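PDB 2FJC: antigen TpF1 from Treponema pallidum, which binds ferric iron as a mini-ferritin of the Dps family, probably oxidising the metal, and may also play a structural role in the outer membrane. Local coordinates for residues B[25-30]-B[85-90]; B[33-38]-B[103-108]. One frame throughout, in Å; residues are numbered along the deposited sequence.

Interaction 1: residues B[25-30]-B[85-90]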
# COMPACT_ATOMS: atom_id res chain seq x y z
N LEU B 25 30.02 -16.23 -0.36
CA LEU B 25 28.60 -15.92 -0.38
C LEU B 25 27.92 -16.75 -1.46
O LEU B 25 26.84 -17.31 -1.24
CB LEU B 25 28.37 -14.43 -0.65
CG LEU B 25 28.11 -13.47 0.51
CD1 LEU B 25 28.34 -14.13 1.86
CD2 LEU B 25 29.00 -12.26 0.35
N GLY B 26 28.56 -16.83 -2.62
CA GLY B 26 28.01 -17.61 -3.72
C GLY B 26 27.80 -19.05 -3.31
O GLY B 26 26.74 -19.64 -3.54
N VAL B 27 28.83 -19.63 -2.68
CA VAL B 27 28.76 -21.01 -2.24
C VAL B 27 27.69 -21.18 -1.15
O VAL B 27 26.92 -22.14 -1.18
CB VAL B 27 30.13 -21.48 -1.70
CG1 VAL B 27 30.00 -22.83 -1.03
CG2 VAL B 27 31.14 -21.57 -2.85
N LEU B 28 27.63 -20.25 -0.22
CA LEU B 28 26.65 -20.31 0.86
C LEU B 28 25.23 -20.25 0.32
O LEU B 28 24.33 -20.91 0.82
CB LEU B 28 26.85 -19.15 1.82
CG LEU B 28 26.75 -19.46 3.31
CD1 LEU B 28 26.48 -18.17 4.03
CD2 LEU B 28 25.67 -20.49 3.59
N TYR B 29 25.05 -19.42 -0.71
CA TYR B 29 23.75 -19.23 -1.33
C TYR B 29 23.15 -20.56 -1.74
O TYR B 29 21.98 -20.85 -1.46
CB TYR B 29 23.89 -18.34 -2.56
CG TYR B 29 22.57 -18.07 -3.26
CD1 TYR B 29 21.58 -17.31 -2.66
CD2 TYR B 29 22.33 -18.59 -4.54
CE1 TYR B 29 20.37 -17.06 -3.31
CE2 TYR B 29 21.13 -18.35 -5.20
CZ TYR B 29 20.15 -17.58 -4.59
OH TYR B 29 18.96 -17.35 -5.24
N ILE B 30 23.94 -21.38 -2.42
CA ILE B 30 23.47 -22.66 -2.86
C ILE B 30 23.39 -23.67 -1.72
O ILE B 30 22.49 -24.51 -1.69
CB ILE B 30 24.35 -23.16 -4.01
CG1 ILE B 30 24.02 -22.32 -5.25
CG2 ILE B 30 24.11 -24.65 -4.28
CD1 ILE B 30 24.89 -22.63 -6.43
N ALA B 85 37.04 -22.36 -6.49
CA ALA B 85 38.48 -22.19 -6.35
C ALA B 85 38.87 -21.20 -5.25
O ALA B 85 39.93 -21.32 -4.65
CB ALA B 85 39.07 -21.73 -7.69
N LEU B 86 38.01 -20.21 -4.99
CA LEU B 86 38.31 -19.20 -3.99
C LEU B 86 37.65 -19.41 -2.63
O LEU B 86 38.18 -18.99 -1.60
CB LEU B 86 37.87 -17.83 -4.51
CG LEU B 86 38.52 -17.33 -5.80
CD1 LEU B 86 37.72 -16.15 -6.36
CD2 LEU B 86 39.96 -16.93 -5.50
N SER B 87 36.50 -20.07 -2.64
CA SER B 87 35.75 -20.27 -1.41
C SER B 87 36.39 -21.10 -0.31
O SER B 87 37.01 -22.13 -0.57
CB SER B 87 34.38 -20.87 -1.73
OG SER B 87 33.58 -20.94 -0.57
N GLY B 88 36.22 -20.64 0.92
CA GLY B 88 36.73 -21.35 2.07
C GLY B 88 35.58 -22.09 2.72
O GLY B 88 35.71 -22.65 3.81
N ILE B 89 34.43 -22.10 2.05
CA ILE B 89 33.26 -22.79 2.56
C ILE B 89 33.02 -24.08 1.79
O ILE B 89 32.93 -24.09 0.56
CB ILE B 89 31.99 -21.90 2.47
CG1 ILE B 89 32.12 -20.72 3.43
CG2 ILE B 89 30.76 -22.72 2.83
CD1 ILE B 89 30.94 -19.79 3.42
N ALA B 90 32.91 -25.17 2.53
CA ALA B 90 32.68 -26.47 1.92
C ALA B 90 31.21 -26.60 1.52
O ALA B 90 30.31 -26.16 2.24
CB ALA B 90 33.06 -27.57 2.90
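Val27 meets Ser87 with one methyl and Ile89 with the other. Its CG1 stands anti to the backbone N (chi1 171°), which aims CG1 at Ile89 and leaves CG2 for the serine. Val27 CG2 lies 3.4 Å from Ser87 OG and also touches Ser87 CB. On the other branch, Val27 CG1 is 3.6 Å from Ile89 O and packs against Ile89 CG2. Valine fits here because its beta-branch offers two methyls from one carbon, one for each loop residue. Ser87 follows the end of helix 80-86 and forms an ST turn: Ile89 N donates to Ser87 OG over 3.0 Å, nearly straight at 159°. Asp24 holds this turn to helix 8-38, being hydrogen-bonded to both Ser87 OG and Gly88 N. Such a short helix in the long connection between the second and third helices of the four-helix bundle is a hallmark of Dps proteins, and it sits at the subunit interface: Met80 of the second subunit packs on Val27. One residue on, Leu28 puts CG 4.2 Å from Ile89 CD1, a looser apolar touch, and it also packs on Phe110 and Leu113 of helix 99-127. Ile89 suits the loop because its long branch carries CD1 to Leu28, while CG2 faces Val27. After Leu28, the Tyr29 hydroxyl bonds Thr59 of the second subunit.

Interaction 2: residues B[33-38]-B[103-108]. With FE (Fe (III) ion), chain S.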
# COMPACT_ATOMS: atom_id res chain seq x y z
N HIS B 33 20.22 -23.38 -0.01
CA HIS B 33 19.10 -23.97 -0.73
C HIS B 33 19.09 -25.46 -0.40
O HIS B 33 18.02 -26.05 -0.23
CB HIS B 33 19.24 -23.79 -2.25
CG HIS B 33 18.74 -22.47 -2.74
ND1 HIS B 33 19.45 -21.29 -2.57
CD2 HIS B 33 17.60 -22.13 -3.39
CE1 HIS B 33 18.76 -20.29 -3.09
NE2 HIS B 33 17.64 -20.77 -3.60
N ASN B 34 20.27 -26.05 -0.31
CA ASN B 34 20.38 -27.46 0.01
C ASN B 34 19.61 -27.73 1.30
O ASN B 34 18.74 -28.60 1.32
CB ASN B 34 21.85 -27.84 0.19
CG ASN B 34 22.06 -29.34 0.23
OD1 ASN B 34 21.35 -30.05 0.92
ND2 ASN B 34 23.04 -29.81 -0.52
N TYR B 35 19.90 -27.00 2.37
CA TYR B 35 19.19 -27.21 3.62
C TYR B 35 17.72 -26.87 3.46
O TYR B 35 16.85 -27.55 3.99
CB TYR B 35 19.79 -26.35 4.74
CG TYR B 35 21.26 -26.63 4.95
CD1 TYR B 35 21.75 -27.94 4.97
CD2 TYR B 35 22.17 -25.59 5.14
CE1 TYR B 35 23.08 -28.20 5.15
CE2 TYR B 35 23.52 -25.84 5.34
CZ TYR B 35 23.97 -27.15 5.34
OH TYR B 35 25.32 -27.40 5.50
N HIS B 36 17.46 -25.79 2.74
CA HIS B 36 16.11 -25.33 2.48
C HIS B 36 15.26 -26.47 1.91
O HIS B 36 14.10 -26.65 2.30
CB HIS B 36 16.16 -24.15 1.49
CG HIS B 36 14.83 -23.58 1.12
ND1 HIS B 36 13.99 -22.97 2.03
CD2 HIS B 36 14.21 -23.48 -0.09
CE1 HIS B 36 12.93 -22.50 1.40
NE2 HIS B 36 13.04 -22.80 0.12
N TRP B 37 15.85 -27.23 1.00
CA TRP B 37 15.16 -28.34 0.36
C TRP B 37 15.16 -29.67 1.10
O TRP B 37 14.16 -30.39 1.08
CB TRP B 37 15.76 -28.61 -1.01
CG TRP B 37 15.68 -27.48 -1.96
CD1 TRP B 37 14.65 -26.60 -2.10
CD2 TRP B 37 16.65 -27.13 -2.95
NE1 TRP B 37 14.92 -25.72 -3.12
CE2 TRP B 37 16.14 -26.03 -3.67
CE3 TRP B 37 17.90 -27.65 -3.31
CZ2 TRP B 37 16.83 -25.43 -4.73
CZ3 TRP B 37 18.59 -27.06 -4.37
CH2 TRP B 37 18.05 -25.96 -5.06
N HIS B 38 16.26 -29.99 1.76
CA HIS B 38 16.38 -31.29 2.39
C HIS B 38 16.22 -31.46 3.88
O HIS B 38 16.37 -32.57 4.38
CB HIS B 38 17.69 -31.91 1.92
CG HIS B 38 17.84 -31.89 0.44
ND1 HIS B 38 18.90 -31.28 -0.19
CD2 HIS B 38 17.06 -32.39 -0.54
CE1 HIS B 38 18.76 -31.40 -1.50
NE2 HIS B 38 17.65 -32.07 -1.74
N LEU B 103 20.96 -26.22 10.91
CA LEU B 103 21.13 -24.93 11.54
C LEU B 103 22.53 -24.78 12.15
O LEU B 103 23.13 -23.71 12.06
CB LEU B 103 20.06 -24.71 12.61
CG LEU B 103 18.62 -24.62 12.09
CD1 LEU B 103 17.69 -24.30 13.25
CD2 LEU B 103 18.53 -23.57 11.00
N ALA B 104 23.04 -25.85 12.74
CA ALA B 104 24.36 -25.80 13.35
C ALA B 104 25.40 -25.51 12.28
O ALA B 104 26.37 -24.80 12.52
CB ALA B 104 24.69 -27.11 14.05
N ARG B 105 25.18 -26.07 11.10
CA ARG B 105 26.12 -25.84 10.01
C ARG B 105 26.04 -24.42 9.45
O ARG B 105 27.08 -23.83 9.16
CB ARG B 105 25.90 -26.87 8.89
CG ARG B 105 26.21 -28.27 9.35
CD ARG B 105 26.01 -29.32 8.28
NE ARG B 105 25.99 -30.64 8.89
CZ ARG B 105 25.75 -31.77 8.22
NH1 ARG B 105 25.53 -31.75 6.92
NH2 ARG B 105 25.72 -32.92 8.88
N VAL B 106 24.84 -23.85 9.31
CA VAL B 106 24.79 -22.49 8.79
C VAL B 106 25.37 -21.55 9.85
O VAL B 106 26.02 -20.57 9.52
CB VAL B 106 23.35 -22.02 8.38
CG1 VAL B 106 22.63 -23.14 7.67
CG2 VAL B 106 22.57 -21.53 9.56
N LYS B 107 25.14 -21.84 11.13
CA LYS B 107 25.68 -21.00 12.19
C LYS B 107 27.20 -21.00 12.06
O LYS B 107 27.85 -19.96 12.18
CB LYS B 107 25.27 -21.54 13.56
CG LYS B 107 25.85 -20.76 14.74
CD LYS B 107 25.25 -21.22 16.05
CE LYS B 107 25.72 -20.38 17.23
NZ LYS B 107 27.14 -20.64 17.55
N ARG B 108 27.76 -22.17 11.80
CA ARG B 108 29.20 -22.32 11.66
C ARG B 108 29.71 -21.50 10.47
O ARG B 108 30.73 -20.81 10.57
CB ARG B 108 29.53 -23.81 11.48
CG ARG B 108 30.93 -24.23 11.89
CD ARG B 108 31.08 -25.76 11.83
NE ARG B 108 30.05 -26.43 12.63
CZ ARG B 108 29.53 -27.62 12.34
NH1 ARG B 108 29.94 -28.29 11.26
NH2 ARG B 108 28.58 -28.14 13.12
FE FE S . 11.87 -22.83 -2.05
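Tyr35 extends its ring from helix 8-38 to Val106 and Arg105 of helix 99-127, bridging two helices of the ferritin-like four-helix bundle. The tightly packed part is apolar. Val106 CG1 approaches the ring obliquely, 3.6 Å from Tyr35 CD2 and almost as near CE2, and the same valine also packs on Leu150 of helix 130-154. A large flat residue is apt here, since the nearest CA atoms, those of Tyr35 and Leu103, are 8.5 Å apart, and a long aromatic side chain can reach across to the neighbouring side chains. With CG anti to the carbonyl carbon (chi1 -58°), Tyr35 is directed across to the other helix.

Toward its phenol end the contact becomes polar and less enclosed. Tyr35 OH lies 3.4 Å from Arg105 CD and 3.5 Å from Arg105 CB, touching the aliphatic part of a partly exposed, extended arginine that crosses the tyrosine at about a right angle. The guanidinium plane is tilted 72° from the ring. Both polar ends meet Glu92: OE1 is hydrogen-bonded to Tyr35 OH and salt-bridged to Arg105 NH1, which probably favours the charged carboxylate.

The next residue, His36, serves another purpose. Its NE2 binds the iron(III) ion at 2.5 Å, joined by Asp63 and Glu67 of the second subunit, the intersubunit iron site characteristic of Dps proteins. The ring of His48 stacks on the His36 imidazole. At the helix end, His38 ND1 donates to Asn34 OD1 over 3.0 Å; the oxygen lies in the imidazole plane, while ND1 stands well above the plane of the asparagine carbonyl.

Interactions 1 and 2 draw on successive parts of helix 8-38, with their centres 13 Å apart. Along the chain the segments run 25-30, 33-38, 85-90, 103-108, so the two contacts interleave. Interaction 1 joins that helix to the connection that follows helix 80-86, whereas interaction 2 joins it to helix 99-127 within the bundle itself. All four segments belong to the ferritin-like domain. Both contacts also reach the second subunit, the first by packing and a hydrogen bond, the second by a shared iron site. One helix thus combines bundle packing, subunit pairing and metal binding in this Dps-type assembly.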